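Long-range contacts in galactose-1-phosphate uridylyltransferase (Bacillus cereus, PDB 4QVU), which is of unknown function but has a HIT-like fold, binds zinc, and may act as a UDP-glucose:hexose-1-phosphate uridylyltransferase: residues A[152-157]-A[169-174]; A[156-161]-A[239-244]; A[187-192]-A[246-251]; A[204-209]-A[217-222]. One frame throughout, in Å; residues are numbered along the deposited sequence.

Contact 1 of 4, residues A[152-157]-A[169-174]; sequences EHIELN and FNIIIE. With ZN (zinc ion), chain B.
With CG of N157 set between its backbone N and carbonyl carbon (chi1 70°) and CG of N170 turned opposite its carbonyl carbon (chi1 -54°), the two amides meet on one face of an antiparallel beta hairpin. Strands 154-159 and 169-173 form this hairpin within the sheet of the HIT-like fold; N157 with N170 and E155 with I172 are hydrogen-bonded pairs, L156 with I171 a non-hydrogen-bonded one. N170 ND2 donates almost straight to N157 OD1 at 2.9 Å, although the amide planes are turned 58° apart. N157 ND2 in turn donates to E155 OE2 at 2.7 Å, on the anti side of the carboxylate, and is also bonded to F143 O. K150 forms a salt bridge with E155, and K218 NZ bonds N170 OD1, so the polar row continues at both ends. I172 CD1 lies 3.5 Å from N157 ND2, its chain beside that of E155.

The other face is apolar. I154 CD1 runs beside I171 CG2 at 3.7 Å, both side chains pointing the same way, and L156 CD1 lies against I171 CG1 at 3.8 Å. Y185 and L182 of helix 179-195 cover these residues. Toward the N-terminal end of segment 152-157, H153 turns away to the zinc site it shares with C178 and E181, its ND1 2.3 Å from the zinc ion.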
loop_
_atom_site.group_PDB
_atom_site.type_symbol
_atom_site.label_atom_id
_atom_site.label_comp_id
_atom_site.label_asym_id
_atom_site.label_seq_id
_atom_site.Cartn_x
_atom_site.Cartn_y
_atom_site.Cartn_z
ATOM N N GLU A 152 -8.904 30.175 2.015
ATOM C CA GLU A 152 -7.663 30.774 1.502
ATOM C C GLU A 152 -6.499 30.684 2.518
ATOM O O GLU A 152 -5.347 30.576 2.097
ATOM C CB GLU A 152 -7.883 32.254 1.124
ATOM C CG GLU A 152 -8.622 32.476 -0.183
ATOM C CD GLU A 152 -8.714 33.925 -0.631
ATOM O OE1 GLU A 152 -8.500 34.832 0.207
ATOM O OE2 GLU A 152 -9.029 34.156 -1.821
ATOM N N HIS A 153 -6.803 30.735 3.837
ATOM C CA HIS A 153 -5.820 30.720 4.926
ATOM C C HIS A 153 -5.367 29.314 5.351
ATOM O O HIS A 153 -4.165 29.109 5.565
ATOM C CB HIS A 153 -6.399 31.401 6.176
ATOM C CG HIS A 153 -6.842 32.812 5.983
ATOM N ND1 HIS A 153 -5.960 33.868 6.117
ATOM C CD2 HIS A 153 -8.078 33.302 5.743
ATOM C CE1 HIS A 153 -6.676 34.960 5.918
ATOM N NE2 HIS A 153 -7.956 34.670 5.691
ATOM N N ILE A 154 -6.326 28.379 5.549
ATOM C CA ILE A 154 -6.045 27.045 6.085
ATOM C C ILE A 154 -6.856 25.938 5.367
ATOM O O ILE A 154 -7.891 26.195 4.744
ATOM C CB ILE A 154 -6.355 27.055 7.619
ATOM C CG1 ILE A 154 -5.715 25.863 8.373
ATOM C CG2 ILE A 154 -7.859 27.244 7.919
ATOM C CD1 ILE A 154 -5.589 26.029 9.839
ATOM N N GLU A 155 -6.344 24.696 5.483
ATOM C CA GLU A 155 -6.910 23.463 4.947
ATOM C C GLU A 155 -6.751 22.336 5.953
ATOM O O GLU A 155 -5.649 22.104 6.456
ATOM C CB GLU A 155 -6.247 23.069 3.602
ATOM C CG GLU A 155 -6.788 21.760 3.039
ATOM C CD GLU A 155 -6.086 21.167 1.834
ATOM O OE1 GLU A 155 -5.807 21.912 0.866
ATOM O OE2 GLU A 155 -5.904 19.929 1.822
ATOM N N LEU A 156 -7.856 21.621 6.208
ATOM C CA LEU A 156 -7.924 20.435 7.042
ATOM C C LEU A 156 -8.431 19.289 6.190
ATOM O O LEU A 156 -9.517 19.379 5.615
ATOM C CB LEU A 156 -8.800 20.653 8.297
ATOM C CG LEU A 156 -9.196 19.394 9.120
ATOM C CD1 LEU A 156 -7.993 18.655 9.696
ATOM C CD2 LEU A 156 -10.105 19.763 10.235
ATOM N N ASN A 157 -7.649 18.218 6.099
ATOM C CA ASN A 157 -8.047 17.053 5.323
ATOM C C ASN A 157 -7.703 15.769 6.082
ATOM O O ASN A 157 -7.017 15.818 7.102
ATOM C CB ASN A 157 -7.384 17.062 3.921
ATOM C CG ASN A 157 -5.888 16.809 3.884
ATOM O OD1 ASN A 157 -5.392 15.768 4.324
ATOM N ND2 ASN A 157 -5.142 17.713 3.261
ATOM N N PHE A 169 -4.799 13.245 10.067
ATOM C CA PHE A 169 -5.424 14.541 9.818
ATOM C C PHE A 169 -4.337 15.560 9.512
ATOM O O PHE A 169 -3.445 15.773 10.330
ATOM C CB PHE A 169 -6.290 14.991 11.008
ATOM C CG PHE A 169 -7.341 14.002 11.462
ATOM C CD1 PHE A 169 -8.526 13.844 10.751
ATOM C CD2 PHE A 169 -7.167 13.260 12.623
ATOM C CE1 PHE A 169 -9.499 12.938 11.175
ATOM C CE2 PHE A 169 -8.152 12.367 13.056
ATOM C CZ PHE A 169 -9.316 12.224 12.338
ATOM N N ASN A 170 -4.391 16.159 8.317
ATOM C CA ASN A 170 -3.402 17.132 7.859
ATOM C C ASN A 170 -3.992 18.520 7.912
ATOM O O ASN A 170 -5.046 18.777 7.329
ATOM C CB ASN A 170 -2.924 16.790 6.450
ATOM C CG ASN A 170 -2.421 15.370 6.328
ATOM O OD1 ASN A 170 -1.409 14.982 6.921
ATOM N ND2 ASN A 170 -3.157 14.549 5.607
ATOM N N ILE A 171 -3.322 19.402 8.657
ATOM C CA ILE A 171 -3.697 20.800 8.812
ATOM C C ILE A 171 -2.594 21.611 8.141
ATOM O O ILE A 171 -1.447 21.573 8.596
ATOM C CB ILE A 171 -3.930 21.176 10.294
ATOM C CG1 ILE A 171 -4.774 20.117 11.032
ATOM C CG2 ILE A 171 -4.553 22.550 10.380
ATOM C CD1 ILE A 171 -4.877 20.306 12.502
ATOM N N ILE A 172 -2.918 22.283 7.021
ATOM C CA ILE A 172 -1.936 23.036 6.224
ATOM C C ILE A 172 -2.271 24.533 6.205
ATOM O O ILE A 172 -3.420 24.902 5.971
ATOM C CB ILE A 172 -1.856 22.480 4.745
ATOM C CG1 ILE A 172 -1.769 20.929 4.663
ATOM C CG2 ILE A 172 -0.742 23.137 3.925
ATOM C CD1 ILE A 172 -3.065 20.222 4.409
ATOM N N ILE A 173 -1.245 25.382 6.419
ATOM C CA ILE A 173 -1.290 26.852 6.283
ATOM C C ILE A 173 -0.215 27.222 5.255
ATOM O O ILE A 173 0.804 26.537 5.162
ATOM C CB ILE A 173 -1.176 27.688 7.597
ATOM C CG1 ILE A 173 0.137 27.404 8.378
ATOM C CG2 ILE A 173 -2.427 27.513 8.463
ATOM C CD1 ILE A 173 0.460 28.371 9.510
ATOM N N GLU A 174 -0.459 28.269 4.462
ATOM C CA GLU A 174 0.465 28.688 3.407
ATOM C C GLU A 174 1.276 29.918 3.846
ATOM O O GLU A 174 2.337 30.178 3.274
ATOM C CB GLU A 174 -0.320 28.978 2.119
ATOM C CG GLU A 174 0.476 28.746 0.846
ATOM C CD GLU A 174 -0.388 28.615 -0.393
ATOM O OE1 GLU A 174 -1.030 27.550 -0.557
ATOM O OE2 GLU A 174 -0.409 29.565 -1.209
HETATM ZN ZN ZN B . -4.830 33.367 8.048
#

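Contact 2 of 4, residues A[156-161]-A[239-244]; sequences LNISDR and TKIEDV
I158 overlaps I241 flank to flank, the two side chains sliding past each other in opposite directions, with I158 CG2 3.8 Å from I241 CG1. The contact sets strand 154-159 of the antiparallel sheet against the first turn of helix 241-249, a helix-on-sheet packing within the HIT-like fold. I158 spreads its two branches over the helix: CG2 faces the I241 side chain, while CD1 goes further along the turn, 3.9 Å from V244 CG1 and 3.7 Å from I241 O. I241 and V244, one turn apart, thus flank the end of a single isoleucine.

I241 answers by reaching back along the strand. Its CG1 stands opposite the backbone N (chi1 -166°) and the chain stays extended, which carries CD1 past I158 to the backbone of S159. The match is one of shape between aliphatic groups. S159 OG, whose CB turns from the helix, bonds N170 ND2. K240 occupies the N-cap position, and K240 O accepts D243 N at 3.0 Å as the helix begins.

F169 of the neighbouring strand touches both I158 and V244, while V146 packs on I241. A second subunit adds a reciprocal contact, in which I241 packs on D160 of that subunit and D160 on its I241; within the chain, I241 CD1 finishes 3.6 Å from S159 O.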
loop_
_atom_site.group_PDB
_atom_site.type_symbol
_atom_site.label_atom_id
_atom_site.label_comp_id
_atom_site.label_asym_id
_atom_site.label_seq_id
_atom_site.Cartn_x
_atom_site.Cartn_y
_atom_site.Cartn_z
ATOM N N LEU A 156 -7.856 21.621 6.208
ATOM C CA LEU A 156 -7.924 20.435 7.042
ATOM C C LEU A 156 -8.431 19.289 6.190
ATOM O O LEU A 156 -9.517 19.379 5.615
ATOM C CB LEU A 156 -8.800 20.653 8.297
ATOM C CG LEU A 156 -9.196 19.394 9.120
ATOM C CD1 LEU A 156 -7.993 18.655 9.696
ATOM C CD2 LEU A 156 -10.105 19.763 10.235
ATOM N N ASN A 157 -7.649 18.218 6.099
ATOM C CA ASN A 157 -8.047 17.053 5.323
ATOM C C ASN A 157 -7.703 15.769 6.082
ATOM O O ASN A 157 -7.017 15.818 7.102
ATOM C CB ASN A 157 -7.384 17.062 3.921
ATOM C CG ASN A 157 -5.888 16.809 3.884
ATOM O OD1 ASN A 157 -5.392 15.768 4.324
ATOM N ND2 ASN A 157 -5.142 17.713 3.261
ATOM N N ILE A 158 -8.185 14.624 5.556
ATOM C CA ILE A 158 -7.896 13.266 6.023
ATOM C C ILE A 158 -7.103 12.586 4.914
ATOM O O ILE A 158 -7.552 12.594 3.765
ATOM C CB ILE A 158 -9.177 12.464 6.417
ATOM C CG1 ILE A 158 -10.154 13.317 7.258
ATOM C CG2 ILE A 158 -8.796 11.145 7.131
ATOM C CD1 ILE A 158 -11.523 12.764 7.397
ATOM N N SER A 159 -5.924 12.033 5.234
ATOM C CA SER A 159 -5.071 11.349 4.257
ATOM C C SER A 159 -5.758 10.150 3.548
ATOM O O SER A 159 -6.218 9.220 4.219
ATOM C CB SER A 159 -3.804 10.829 4.929
ATOM O OG SER A 159 -2.854 11.857 5.120
ATOM N N ASP A 160 -5.773 10.172 2.191
ATOM C CA ASP A 160 -6.236 9.076 1.331
ATOM C C ASP A 160 -5.027 8.168 0.995
ATOM O O ASP A 160 -5.194 7.036 0.529
ATOM C CB ASP A 160 -6.933 9.599 0.057
ATOM C CG ASP A 160 -6.093 10.526 -0.804
ATOM O OD1 ASP A 160 -5.259 11.264 -0.246
ATOM O OD2 ASP A 160 -6.300 10.542 -2.032
ATOM N N ARG A 161 -3.807 8.683 1.254
ATOM C CA ARG A 161 -2.510 8.001 1.112
ATOM C C ARG A 161 -1.690 8.265 2.406
ATOM O O ARG A 161 -0.653 8.934 2.360
ATOM C CB ARG A 161 -1.756 8.439 -0.168
ATOM N N THR A 239 -14.951 1.943 8.703
ATOM C CA THR A 239 -13.624 2.268 8.164
ATOM C C THR A 239 -13.712 3.373 7.082
ATOM O O THR A 239 -12.690 3.723 6.480
ATOM C CB THR A 239 -12.963 1.013 7.586
ATOM O OG1 THR A 239 -13.831 0.444 6.606
ATOM C CG2 THR A 239 -12.624 -0.014 8.649
ATOM N N LYS A 240 -14.929 3.926 6.860
ATOM C CA LYS A 240 -15.217 4.930 5.838
ATOM C C LYS A 240 -14.694 6.312 6.249
ATOM O O LYS A 240 -15.108 6.875 7.264
ATOM C CB LYS A 240 -16.730 4.990 5.541
ATOM C CG LYS A 240 -17.299 3.668 5.021
ATOM C CD LYS A 240 -18.810 3.658 4.788
ATOM C CE LYS A 240 -19.253 4.253 3.471
ATOM N NZ LYS A 240 -20.687 3.955 3.190
ATOM N N ILE A 241 -13.781 6.846 5.418
ATOM C CA ILE A 241 -13.126 8.156 5.505
ATOM C C ILE A 241 -14.182 9.260 5.419
ATOM O O ILE A 241 -13.962 10.349 5.930
ATOM C CB ILE A 241 -12.043 8.296 4.372
ATOM C CG1 ILE A 241 -11.083 9.501 4.624
ATOM C CG2 ILE A 241 -12.669 8.338 2.950
ATOM C CD1 ILE A 241 -9.779 9.531 3.789
ATOM N N GLU A 242 -15.318 8.971 4.768
ATOM C CA GLU A 242 -16.420 9.906 4.581
ATOM C C GLU A 242 -17.192 10.072 5.885
ATOM O O GLU A 242 -17.757 11.150 6.126
ATOM C CB GLU A 242 -17.347 9.423 3.457
ATOM C CG GLU A 242 -18.089 10.547 2.753
ATOM C CD GLU A 242 -17.304 11.433 1.799
ATOM O OE1 GLU A 242 -16.418 10.915 1.084
ATOM O OE2 GLU A 242 -17.657 12.628 1.688
ATOM N N ASP A 243 -17.206 9.019 6.735
ATOM C CA ASP A 243 -17.900 9.069 8.030
ATOM C C ASP A 243 -17.086 9.889 9.028
ATOM O O ASP A 243 -17.668 10.680 9.769
ATOM C CB ASP A 243 -18.192 7.663 8.577
ATOM C CG ASP A 243 -19.301 6.939 7.842
ATOM O OD1 ASP A 243 -20.236 7.616 7.356
ATOM O OD2 ASP A 243 -19.274 5.696 7.815
ATOM N N VAL A 244 -15.740 9.748 8.992
ATOM C CA VAL A 244 -14.797 10.512 9.828
ATOM C C VAL A 244 -14.907 11.995 9.437
ATOM O O VAL A 244 -15.015 12.854 10.310
ATOM C CB VAL A 244 -13.349 9.970 9.688
ATOM C CG1 VAL A 244 -12.383 10.747 10.573
ATOM C CG2 VAL A 244 -13.285 8.478 10.010
#

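Contact 3 of 4, residues A[187-192]-A[246-251]; sequences QQTVRY and IQLAAY
Helix 179-195 and segment 246-251, from the C-terminal part of helix 241-249 onward, come together with the CA atoms of Q188 and Y251 6.4 Å apart and those of Y192 and L248 6.5 Å apart. Y192 carries much of the contact between them. Its CG is opposite the backbone N (chi1 163°), which sends the ring across to the second segment, where L248 CB sits over one ring face, 4.2 Å from the centroid. Y192 CB lies over the centre of the Y251 ring in a second CH-pi contact, and the edge of Y192 turns to the face of Y251 as an offset edge-to-face pair, planes at 76°. At the far end Y192 OH donates to Q247 OE1 at 2.6 Å, from a direction tilted out of the carbonyl plane.

Q188 uses both ends of its amide. NE2 meets a lone pair of Y251 O at 3.2 Å, and OE1 receives R191 NH1 at 2.8 Å. Y251 OH is bonded to D196, beyond helix 179-195. Between them these bonds fix the orientation of the Q188 amide and hold both tyrosine hydroxyls, so a largely aromatic and aliphatic interface carries its hydrogen bonds at its margins.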
loop_
_atom_site.group_PDB
_atom_site.type_symbol
_atom_site.label_atom_id
_atom_site.label_comp_id
_atom_site.label_asym_id
_atom_site.label_seq_id
_atom_site.Cartn_x
_atom_site.Cartn_y
_atom_site.Cartn_z
ATOM N N GLN A 187 -6.257 22.047 18.134
ATOM C CA GLN A 187 -7.040 21.873 19.353
ATOM C C GLN A 187 -8.368 21.164 19.073
ATOM O O GLN A 187 -8.674 20.215 19.786
ATOM C CB GLN A 187 -7.293 23.204 20.054
ATOM C CG GLN A 187 -7.869 23.007 21.452
ATOM C CD GLN A 187 -8.058 24.284 22.212
ATOM O OE1 GLN A 187 -8.613 25.269 21.709
ATOM N NE2 GLN A 187 -7.676 24.256 23.476
ATOM N N GLN A 188 -9.121 21.573 18.034
ATOM C CA GLN A 188 -10.414 20.949 17.708
ATOM C C GLN A 188 -10.233 19.513 17.225
ATOM O O GLN A 188 -10.975 18.640 17.680
ATOM C CB GLN A 188 -11.200 21.758 16.660
ATOM C CG GLN A 188 -11.673 23.135 17.147
ATOM C CD GLN A 188 -12.424 23.068 18.462
ATOM O OE1 GLN A 188 -11.867 23.341 19.534
ATOM N NE2 GLN A 188 -13.687 22.650 18.415
ATOM N N THR A 189 -9.233 19.253 16.359
ATOM C CA THR A 189 -8.976 17.910 15.854
ATOM C C THR A 189 -8.582 17.008 17.028
ATOM O O THR A 189 -9.089 15.897 17.101
ATOM C CB THR A 189 -7.919 17.907 14.731
ATOM O OG1 THR A 189 -8.271 18.867 13.721
ATOM C CG2 THR A 189 -7.756 16.527 14.089
ATOM N N VAL A 190 -7.743 17.497 17.962
ATOM C CA VAL A 190 -7.323 16.751 19.163
ATOM C C VAL A 190 -8.564 16.446 20.028
ATOM O O VAL A 190 -8.760 15.288 20.412
ATOM C CB VAL A 190 -6.223 17.514 19.961
ATOM C CG1 VAL A 190 -6.120 17.039 21.414
ATOM C CG2 VAL A 190 -4.873 17.411 19.257
ATOM N N ARG A 191 -9.414 17.467 20.282
ATOM C CA ARG A 191 -10.655 17.347 21.056
ATOM C C ARG A 191 -11.550 16.257 20.472
ATOM O O ARG A 191 -12.091 15.459 21.236
ATOM C CB ARG A 191 -11.411 18.680 21.123
ATOM C CG ARG A 191 -10.850 19.620 22.169
ATOM C CD ARG A 191 -11.425 21.015 22.075
ATOM N NE ARG A 191 -11.046 21.811 23.243
ATOM C CZ ARG A 191 -11.168 23.130 23.333
ATOM N NH1 ARG A 191 -11.620 23.835 22.303
ATOM N NH2 ARG A 191 -10.807 23.762 24.441
ATOM N N TYR A 192 -11.663 16.193 19.128
ATOM C CA TYR A 192 -12.452 15.179 18.429
ATOM C C TYR A 192 -11.866 13.784 18.657
ATOM O O TYR A 192 -12.628 12.856 18.926
ATOM C CB TYR A 192 -12.541 15.487 16.917
ATOM C CG TYR A 192 -12.987 14.313 16.071
ATOM C CD1 TYR A 192 -14.320 13.904 16.054
ATOM C CD2 TYR A 192 -12.077 13.604 15.291
ATOM C CE1 TYR A 192 -14.730 12.813 15.290
ATOM C CE2 TYR A 192 -12.474 12.509 14.529
ATOM C CZ TYR A 192 -13.801 12.117 14.532
ATOM O OH TYR A 192 -14.179 11.033 13.783
ATOM N N ILE A 246 -17.506 13.624 8.113
ATOM C CA ILE A 246 -18.784 14.158 8.599
ATOM C C ILE A 246 -18.698 14.452 10.105
ATOM O O ILE A 246 -19.062 15.557 10.509
ATOM C CB ILE A 246 -19.977 13.192 8.281
ATOM C CG1 ILE A 246 -20.312 13.183 6.767
ATOM C CG2 ILE A 246 -21.233 13.556 9.084
ATOM C CD1 ILE A 246 -21.250 11.976 6.271
ATOM N N GLN A 247 -18.237 13.481 10.930
ATOM C CA GLN A 247 -18.248 13.692 12.376
ATOM C C GLN A 247 -17.140 14.665 12.826
ATOM O O GLN A 247 -17.374 15.374 13.809
ATOM C CB GLN A 247 -18.195 12.394 13.193
ATOM C CG GLN A 247 -17.115 11.395 12.883
ATOM C CD GLN A 247 -17.245 10.207 13.809
ATOM O OE1 GLN A 247 -16.392 9.968 14.673
ATOM N NE2 GLN A 247 -18.343 9.468 13.697
ATOM N N LEU A 248 -16.009 14.782 12.094
ATOM C CA LEU A 248 -14.993 15.783 12.450
ATOM C C LEU A 248 -15.483 17.192 12.057
ATOM O O LEU A 248 -15.207 18.143 12.785
ATOM C CB LEU A 248 -13.613 15.486 11.818
ATOM C CG LEU A 248 -12.502 16.555 11.972
ATOM C CD1 LEU A 248 -12.172 16.843 13.428
ATOM C CD2 LEU A 248 -11.268 16.151 11.238
ATOM N N ALA A 249 -16.237 17.316 10.937
ATOM C CA ALA A 249 -16.774 18.594 10.450
ATOM C C ALA A 249 -17.750 19.233 11.464
ATOM O O ALA A 249 -17.891 20.455 11.488
ATOM C CB ALA A 249 -17.471 18.392 9.119
ATOM N N ALA A 250 -18.383 18.407 12.322
ATOM C CA ALA A 250 -19.317 18.822 13.372
ATOM C C ALA A 250 -18.601 19.592 14.499
ATOM O O ALA A 250 -19.278 20.174 15.341
ATOM C CB ALA A 250 -20.023 17.604 13.943
ATOM N N TYR A 251 -17.244 19.604 14.510
ATOM C CA TYR A 251 -16.415 20.333 15.484
ATOM C C TYR A 251 -16.038 21.740 14.966
ATOM O O TYR A 251 -15.443 22.538 15.704
ATOM C CB TYR A 251 -15.143 19.536 15.814
ATOM C CG TYR A 251 -15.347 18.529 16.919
ATOM C CD1 TYR A 251 -16.049 17.348 16.691
ATOM C CD2 TYR A 251 -14.835 18.750 18.193
ATOM C CE1 TYR A 251 -16.266 16.431 17.715
ATOM C CE2 TYR A 251 -15.043 17.838 19.225
ATOM C CZ TYR A 251 -15.760 16.678 18.980
ATOM O OH TYR A 251 -15.962 15.768 19.987
#

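Contact 4 of 4, residues A[204-209]-A[217-222]; sequences YNLFFY and CKVVPR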
loop_
_atom_site.group_PDB
_atom_site.type_symbol
_atom_site.label_atom_id
_atom_site.label_comp_id
_atom_site.label_asym_id
_atom_site.label_seq_id
_atom_site.Cartn_x
_atom_site.Cartn_y
_atom_site.Cartn_z
ATOM N N TYR A 204 -2.581 10.170 20.891
ATOM C CA TYR A 204 -2.349 10.783 19.589
ATOM C C TYR A 204 -0.928 11.301 19.487
ATOM O O TYR A 204 -0.213 11.417 20.486
ATOM C CB TYR A 204 -3.350 11.936 19.302
ATOM C CG TYR A 204 -3.191 13.156 20.192
ATOM C CD1 TYR A 204 -2.355 14.205 19.827
ATOM C CD2 TYR A 204 -3.905 13.275 21.383
ATOM C CE1 TYR A 204 -2.203 15.327 20.638
ATOM C CE2 TYR A 204 -3.774 14.398 22.195
ATOM C CZ TYR A 204 -2.921 15.425 21.818
ATOM O OH TYR A 204 -2.777 16.543 22.611
ATOM N N ASN A 205 -0.557 11.687 18.270
ATOM C CA ASN A 205 0.706 12.325 17.949
ATOM C C ASN A 205 0.489 13.553 17.112
ATOM O O ASN A 205 -0.423 13.578 16.274
ATOM C CB ASN A 205 1.627 11.379 17.181
ATOM C CG ASN A 205 2.280 10.261 17.934
ATOM O OD1 ASN A 205 2.117 9.108 17.582
ATOM N ND2 ASN A 205 3.152 10.565 18.867
ATOM N N LEU A 206 1.352 14.557 17.297
ATOM C CA LEU A 206 1.428 15.721 16.423
ATOM C C LEU A 206 2.731 15.659 15.719
ATOM O O LEU A 206 3.735 15.380 16.369
ATOM C CB LEU A 206 1.270 17.088 17.123
ATOM C CG LEU A 206 0.043 17.396 17.970
ATOM C CD1 LEU A 206 0.118 18.828 18.437
ATOM C CD2 LEU A 206 -1.261 17.178 17.203
ATOM N N PHE A 207 2.737 15.877 14.407
ATOM C CA PHE A 207 3.972 15.950 13.624
ATOM C C PHE A 207 3.948 17.207 12.811
ATOM O O PHE A 207 2.953 17.475 12.137
ATOM C CB PHE A 207 4.195 14.730 12.726
ATOM C CG PHE A 207 4.213 13.419 13.459
ATOM C CD1 PHE A 207 5.306 13.054 14.237
ATOM C CD2 PHE A 207 3.142 12.541 13.368
ATOM C CE1 PHE A 207 5.316 11.853 14.931
ATOM C CE2 PHE A 207 3.160 11.332 14.049
ATOM C CZ PHE A 207 4.246 10.996 14.827
ATOM N N PHE A 208 5.021 17.995 12.886
ATOM C CA PHE A 208 5.101 19.231 12.131
ATOM C C PHE A 208 6.097 19.075 11.011
ATOM O O PHE A 208 7.095 18.365 11.150
ATOM C CB PHE A 208 5.464 20.410 13.033
ATOM C CG PHE A 208 4.347 20.843 13.955
ATOM C CD1 PHE A 208 4.133 20.196 15.172
ATOM C CD2 PHE A 208 3.536 21.926 13.627
ATOM C CE1 PHE A 208 3.111 20.611 16.033
ATOM C CE2 PHE A 208 2.513 22.343 14.494
ATOM C CZ PHE A 208 2.313 21.686 15.694
ATOM N N TYR A 209 5.789 19.721 9.877
ATOM C CA TYR A 209 6.602 19.708 8.657
ATOM C C TYR A 209 6.644 21.092 8.020
ATOM O O TYR A 209 5.642 21.818 8.042
ATOM C CB TYR A 209 6.049 18.692 7.618
ATOM C CG TYR A 209 5.614 17.348 8.176
ATOM C CD1 TYR A 209 4.380 17.195 8.803
ATOM C CD2 TYR A 209 6.395 16.207 7.990
ATOM C CE1 TYR A 209 3.975 15.969 9.319
ATOM C CE2 TYR A 209 5.978 14.961 8.461
ATOM C CZ TYR A 209 4.777 14.853 9.145
ATOM O OH TYR A 209 4.344 13.642 9.619
ATOM N N CYS A 217 0.713 20.381 10.050
ATOM C CA CYS A 217 0.625 19.609 11.264
ATOM C C CYS A 217 -0.192 18.368 10.989
ATOM O O CYS A 217 -1.384 18.461 10.683
ATOM C CB CYS A 217 0.067 20.392 12.444
ATOM S SG CYS A 217 -0.057 19.397 13.953
ATOM N N LYS A 218 0.451 17.203 11.095
ATOM C CA LYS A 218 -0.240 15.938 10.937
ATOM C C LYS A 218 -0.623 15.440 12.332
ATOM O O LYS A 218 0.245 15.261 13.185
ATOM C CB LYS A 218 0.606 14.930 10.159
ATOM C CG LYS A 218 -0.112 13.626 9.851
ATOM C CD LYS A 218 0.776 12.624 9.137
ATOM C CE LYS A 218 0.971 12.912 7.669
ATOM N NZ LYS A 218 -0.236 12.575 6.871
ATOM N N VAL A 219 -1.944 15.315 12.572
ATOM C CA VAL A 219 -2.556 14.821 13.814
ATOM C C VAL A 219 -2.873 13.354 13.568
ATOM O O VAL A 219 -3.632 13.050 12.644
ATOM C CB VAL A 219 -3.804 15.641 14.268
ATOM C CG1 VAL A 219 -4.177 15.301 15.702
ATOM C CG2 VAL A 219 -3.587 17.149 14.120
ATOM N N VAL A 220 -2.253 12.447 14.343
ATOM C CA VAL A 220 -2.394 11.006 14.137
ATOM C C VAL A 220 -2.957 10.311 15.396
ATOM O O VAL A 220 -2.230 10.198 16.388
ATOM C CB VAL A 220 -1.020 10.363 13.732
ATOM C CG1 VAL A 220 -1.170 8.886 13.369
ATOM C CG2 VAL A 220 -0.344 11.127 12.591
ATOM N N PRO A 221 -4.212 9.780 15.374
ATOM C CA PRO A 221 -4.690 8.994 16.522
ATOM C C PRO A 221 -3.862 7.717 16.687
ATOM O O PRO A 221 -3.390 7.133 15.701
ATOM C CB PRO A 221 -6.145 8.673 16.165
ATOM C CG PRO A 221 -6.484 9.558 15.010
ATOM C CD PRO A 221 -5.211 9.783 14.286
ATOM N N ARG A 222 -3.630 7.326 17.940
ATOM C CA ARG A 222 -2.850 6.148 18.266
ATOM C C ARG A 222 -3.691 5.271 19.176
ATOM O O ARG A 222 -4.232 5.729 20.182
ATOM C CB ARG A 222 -1.503 6.550 18.899
ATOM C CG ARG A 222 -0.570 7.404 18.020
ATOM C CD ARG A 222 0.040 6.702 16.804
ATOM N NE ARG A 222 0.798 5.502 17.177
ATOM C CZ ARG A 222 2.100 5.468 17.435
ATOM N NH1 ARG A 222 2.833 6.566 17.334
ATOM N NH2 ARG A 222 2.685 4.331 17.776
#
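K218 starts with CB at the edge of the Y209 ring, 3.6 Å from CE1 and near the ring plane; CD then passes Y209 OH at 3.7 Å and CE follows a little farther off. Bends at chi3 and chi4 turn the end of the chain away from the F207 strand, and NZ ends at N142 O and in a salt bridge with E168. Y209 OH itself bonds G231 O of a third subunit.

The two segments form an antiparallel hairpin of strands 203-211 and 214-222 at the middle of the HIT-like sheet, their directions 162° apart over these residues, with N205–V220 and F207–K218 as hydrogen-bonded pairs. On the face that carries K218, the F207 ring meets V220 with its edge, CE2 lying 3.8 Å from V220 CG2. Farther along, N205 OD1 accepts R222 NH1 at 2.7 Å in the carbonyl plane, the amide and guanidinium planes 41° apart; R222 NH2 goes on to V225 O of the third subunit.

The face of L206, F208, C217 and V219 is mainly apolar and lies under helix 179-195. L206 CD2 lies against both methyls of V219, 3.8 Å from CG1, the side chains pointing the same way. C217 SG hangs over the face of the F208 ring toward its rim, 3.7 Å from CZ, in a sulfur-aromatic contact, with C217 CB beside it above CE2.

How the contacts relate
Contact 4 is the most central and buried throughout; contact 1 lies farther out with its zinc-binding end exposed, contact 2 is buried though farthest from the chain centre, and contact 3 is only partly buried. Contacts 1 and 4 are hairpins of one sheet, joined where strands 169-173 and 214-222 run side by side; both pair backbones, adding an amide-carboxylate row in contact 1 and a mixed polar and aromatic face in contact 4. Contacts 2 and 3 lay helix 241-249 on strand 154-159 and on helix 179-195: purely aliphatic in contact 2, aromatic with polar margins in contact 3. F169 reaches into the other three, touching I158, V244, Y192, L248 and P221. Contacts 2 and 4 also face neighbouring subunits.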